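Local coordinates for glycolipid-binding domain-containing protein (PDB 2H1T) that is of unknown function but may bind glycolipids and take part in their metabolism, at residues W10-E22 with S33-P45. Sequence-based numbering, arbitrary orientation. Where two conformers were deposited one is given.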
# COMPACT_ATOMS: atom_id res chain seq x y z
N TRP A 10 -7.02 12.14 -0.30
CA TRP A 10 -5.84 12.98 -0.11
C TRP A 10 -4.59 12.25 -0.54
O TRP A 10 -4.41 11.06 -0.23
CB TRP A 10 -5.68 13.44 1.32
CG TRP A 10 -6.74 14.34 1.86
CD1 TRP A 10 -6.81 15.71 1.77
CD2 TRP A 10 -7.82 13.94 2.66
NE1 TRP A 10 -7.94 16.17 2.44
CE2 TRP A 10 -8.57 15.09 2.99
CE3 TRP A 10 -8.28 12.69 3.09
CZ2 TRP A 10 -9.74 15.02 3.76
CZ3 TRP A 10 -9.45 12.64 3.85
CH2 TRP A 10 -10.15 13.78 4.18
N ALA A 11 -3.71 12.96 -1.22
CA ALA A 11 -2.38 12.49 -1.52
C ALA A 11 -1.39 13.19 -0.60
O ALA A 11 -1.45 14.42 -0.42
CB ALA A 11 -2.07 12.79 -3.01
N GLY A 12 -0.43 12.44 -0.07
CA GLY A 12 0.68 13.03 0.61
C GLY A 12 1.72 13.69 -0.28
O GLY A 12 2.03 13.19 -1.37
N LEU A 13 2.30 14.79 0.23
CA LEU A 13 3.34 15.55 -0.45
C LEU A 13 4.69 15.26 0.18
O LEU A 13 5.73 15.45 -0.44
CB LEU A 13 3.02 17.04 -0.41
CG LEU A 13 1.67 17.42 -1.02
CD1 LEU A 13 1.37 18.90 -0.83
CD2 LEU A 13 1.63 17.09 -2.46
N TRP A 14 4.67 14.79 1.43
CA TRP A 14 5.88 14.31 2.06
C TRP A 14 6.37 13.07 1.29
O TRP A 14 5.60 12.42 0.59
CB TRP A 14 5.63 14.02 3.54
CG TRP A 14 4.56 12.95 3.80
CD1 TRP A 14 3.20 13.12 3.85
CD2 TRP A 14 4.79 11.55 4.08
NE1 TRP A 14 2.57 11.93 4.09
CE2 TRP A 14 3.52 10.95 4.26
CE3 TRP A 14 5.94 10.75 4.18
CZ2 TRP A 14 3.36 9.59 4.53
CZ3 TRP A 14 5.79 9.39 4.47
CH2 TRP A 14 4.50 8.83 4.64
N ARG A 15 7.65 12.77 1.39
CA ARG A 15 8.19 11.55 0.75
C ARG A 15 9.13 10.84 1.72
O ARG A 15 9.83 11.49 2.52
CB ARG A 15 8.94 11.88 -0.56
CG ARG A 15 8.11 12.45 -1.72
CD ARG A 15 7.27 11.33 -2.31
NE ARG A 15 6.40 11.63 -3.45
CZ ARG A 15 5.20 12.21 -3.37
NH1 ARG A 15 4.71 12.66 -2.22
NH2 ARG A 15 4.47 12.34 -4.47
N SER A 16 9.11 9.50 1.63
CA SER A 16 10.05 8.64 2.32
C SER A 16 10.40 7.49 1.35
O SER A 16 9.56 7.08 0.54
CB SER A 16 9.43 8.11 3.62
OG SER A 16 10.37 7.44 4.45
N PRO A 17 11.63 6.97 1.42
CA PRO A 17 11.96 5.89 0.49
C PRO A 17 11.15 4.66 0.81
O PRO A 17 10.97 4.34 1.98
CB PRO A 17 13.45 5.64 0.76
CG PRO A 17 13.94 6.85 1.45
CD PRO A 17 12.79 7.31 2.26
N SER A 18 10.67 3.97 -0.22
CA SER A 18 9.93 2.74 0.03
C SER A 18 10.04 1.73 -1.10
O SER A 18 10.69 2.01 -2.12
CB SER A 18 8.49 3.05 0.43
OG SER A 18 7.65 3.20 -0.71
N SER A 19 9.47 0.54 -0.89
CA SER A 19 9.65 -0.62 -1.78
C SER A 19 8.41 -1.51 -1.75
O SER A 19 7.34 -1.15 -1.17
CB SER A 19 10.93 -1.40 -1.36
OG SER A 19 11.54 -2.14 -2.43
N SER A 20 8.59 -2.69 -2.29
CA SER A 20 7.54 -3.67 -2.37
C SER A 20 7.52 -4.62 -1.18
O SER A 20 8.51 -4.90 -0.53
CB SER A 20 7.68 -4.49 -3.64
OG SER A 20 8.99 -4.98 -3.80
N TRP A 21 6.33 -5.13 -0.92
CA TRP A 21 6.16 -6.20 0.02
C TRP A 21 5.10 -7.08 -0.62
O TRP A 21 4.00 -6.60 -1.02
CB TRP A 21 5.68 -5.67 1.37
CG TRP A 21 5.02 -6.73 2.18
CD1 TRP A 21 5.59 -7.48 3.16
CD2 TRP A 21 3.69 -7.21 2.01
NE1 TRP A 21 4.68 -8.39 3.64
CE2 TRP A 21 3.50 -8.23 2.97
CE3 TRP A 21 2.64 -6.90 1.12
CZ2 TRP A 21 2.28 -8.93 3.08
CZ3 TRP A 21 1.44 -7.60 1.20
CH2 TRP A 21 1.26 -8.59 2.19
N GLU A 22 5.43 -8.36 -0.75
CA GLU A 22 4.54 -9.29 -1.40
C GLU A 22 4.39 -10.52 -0.49
O GLU A 22 5.38 -11.10 -0.02
CB GLU A 22 5.10 -9.71 -2.79
CG GLU A 22 4.30 -10.80 -3.45
CD GLU A 22 4.71 -11.17 -4.85
OE1 GLU A 22 5.83 -10.85 -5.23
OE2 GLU A 22 3.90 -11.77 -5.57
N SER A 33 -1.54 -14.02 -4.66
CA SER A 33 -0.63 -13.08 -4.08
C SER A 33 -1.22 -11.67 -3.94
O SER A 33 -2.08 -11.26 -4.72
CB SER A 33 0.64 -13.03 -4.95
OG SER A 33 1.59 -12.16 -4.40
N GLN A 34 -0.77 -11.00 -2.89
CA GLN A 34 -1.06 -9.61 -2.61
C GLN A 34 0.28 -8.90 -2.54
O GLN A 34 1.14 -9.23 -1.70
CB GLN A 34 -1.74 -9.46 -1.25
CG GLN A 34 -3.14 -10.03 -1.17
CD GLN A 34 -4.03 -9.28 -0.14
OE1 GLN A 34 -4.98 -8.54 -0.51
NE2 GLN A 34 -3.69 -9.44 1.15
N LEU A 35 0.44 -7.90 -3.40
CA LEU A 35 1.71 -7.20 -3.54
C LEU A 35 1.46 -5.71 -3.31
O LEU A 35 0.59 -5.11 -3.92
CB LEU A 35 2.27 -7.51 -4.95
CG LEU A 35 3.54 -6.84 -5.45
CD1 LEU A 35 4.07 -7.54 -6.72
CD2 LEU A 35 3.33 -5.37 -5.71
N ARG A 36 2.20 -5.10 -2.41
CA ARG A 36 2.03 -3.64 -2.18
C ARG A 36 3.33 -2.96 -2.50
O ARG A 36 4.39 -3.49 -2.13
CB ARG A 36 1.63 -3.35 -0.73
CG ARG A 36 0.31 -4.05 -0.34
CD ARG A 36 -0.07 -3.77 1.10
NE ARG A 36 -0.68 -4.94 1.76
CZ ARG A 36 -1.81 -4.93 2.48
NH1 ARG A 36 -2.52 -3.84 2.61
NH2 ARG A 36 -2.23 -6.04 3.05
N ALA A 37 3.27 -1.81 -3.16
CA ALA A 37 4.45 -1.16 -3.70
C ALA A 37 4.13 0.28 -4.11
O ALA A 37 2.97 0.64 -4.27
CB ALA A 37 5.01 -1.94 -4.91
N PRO A 38 5.17 1.11 -4.21
CA PRO A 38 5.01 2.48 -4.67
C PRO A 38 5.07 2.55 -6.18
O PRO A 38 5.87 1.83 -6.79
CB PRO A 38 6.22 3.17 -4.07
CG PRO A 38 7.28 2.11 -4.03
CD PRO A 38 6.56 0.83 -3.79
N ASP A 39 4.20 3.38 -6.76
CA ASP A 39 4.30 3.83 -8.14
C ASP A 39 5.54 4.68 -8.26
O ASP A 39 5.64 5.74 -7.62
CB ASP A 39 3.04 4.64 -8.53
CG ASP A 39 3.01 5.04 -10.02
OD1 ASP A 39 3.93 5.71 -10.51
OD2 ASP A 39 2.02 4.73 -10.67
N GLU A 40 6.46 4.24 -9.11
CA GLU A 40 7.78 4.82 -9.20
C GLU A 40 7.80 6.17 -9.95
O GLU A 40 8.82 6.85 -9.96
CB GLU A 40 8.75 3.80 -9.85
CG GLU A 40 8.88 2.47 -9.05
CD GLU A 40 9.27 1.25 -9.93
OE1 GLU A 40 10.39 1.30 -10.50
OE2 GLU A 40 8.47 0.26 -10.02
N ARG A 41 6.67 6.57 -10.52
CA ARG A 41 6.56 7.87 -11.19
C ARG A 41 5.80 8.87 -10.34
O ARG A 41 6.25 9.99 -10.14
CB ARG A 41 5.86 7.71 -12.53
CG ARG A 41 6.67 6.87 -13.50
CD ARG A 41 6.41 7.17 -14.99
NE ARG A 41 5.95 8.55 -15.23
CZ ARG A 41 6.70 9.66 -15.10
NH1 ARG A 41 7.98 9.61 -14.72
NH2 ARG A 41 6.13 10.84 -15.34
N SER A 42 4.65 8.45 -9.83
CA SER A 42 3.78 9.32 -9.01
C SER A 42 4.16 9.42 -7.54
O SER A 42 3.77 10.38 -6.85
CB SER A 42 2.33 8.84 -9.11
OG SER A 42 2.06 7.76 -8.25
N GLY A 43 4.88 8.43 -7.03
CA GLY A 43 5.19 8.34 -5.59
C GLY A 43 4.05 7.88 -4.69
O GLY A 43 4.16 7.93 -3.48
N LEU A 44 2.94 7.44 -5.27
CA LEU A 44 1.79 7.04 -4.48
C LEU A 44 1.64 5.51 -4.52
O LEU A 44 2.03 4.86 -5.50
CB LEU A 44 0.51 7.72 -4.98
CG LEU A 44 0.57 9.27 -4.98
CD1 LEU A 44 -0.68 9.84 -5.61
CD2 LEU A 44 0.74 9.80 -3.56
N PRO A 45 1.09 4.94 -3.45
CA PRO A 45 1.03 3.48 -3.34
C PRO A 45 -0.01 2.79 -4.20
O PRO A 45 -1.02 3.36 -4.53
CB PRO A 45 0.70 3.25 -1.85
CG PRO A 45 -0.01 4.51 -1.40
CD PRO A 45 0.57 5.63 -2.26
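W21 and R36 face each other as an antiparallel hydrogen-bonded pair and give a compact example of how a beta hairpin settles its polar atoms. The amide N of R36 donates to O of W21 over 2.7 Å, almost straight at 176°. N of W21 returns the bond to O of R36 at 2.8 Å, and CA of S20 adds a C-H...O contact to that same oxygen. On this face the two side chains run alongside one another: CG of W21 stands anti to its own backbone N (chi1 159°), which lays the indole along the arginine. CZ3 of W21 meets NE of R36 at 3.4 Å, at the edge of the guanidinium, whose plane is turned 58° from the ring. NH2 of R36 makes a salt bridge to OE1 of E68 of the second subunit.

On the other face E22 lies opposite L35. Its chain is extended, and OE2 uses its anti lone pair to accept from OG of S33 at 2.6 Å; Y50 also bonds OE2 and S108 bonds OE1, so both oxygens of this buried carboxylate have partners.

Beyond the ladder the strands part. CG of P38 packs against OG of S18 at 3.5 Å, a hydroxyl bonded to S18 of the second subunit, where edge strand 16-26 continues the sheet by antiparallel pairing. Farther on, R15 bends at its second torsion and brings NH1 to O of G12 at 2.9 Å and to O of W14; NH2 of R15 reaches O of S42 only weakly, at 3.2 Å. OD1 of D39 accepts from N of R41 (an Asx turn) and N of S42, and OG of S42 accepts from N of L44 (an ST turn). The E22 carboxylate is thus satisfied within its own chain, whereas the R36 guanidinium and S18 hydroxyl probably rely on dimerisation for their strongest partners.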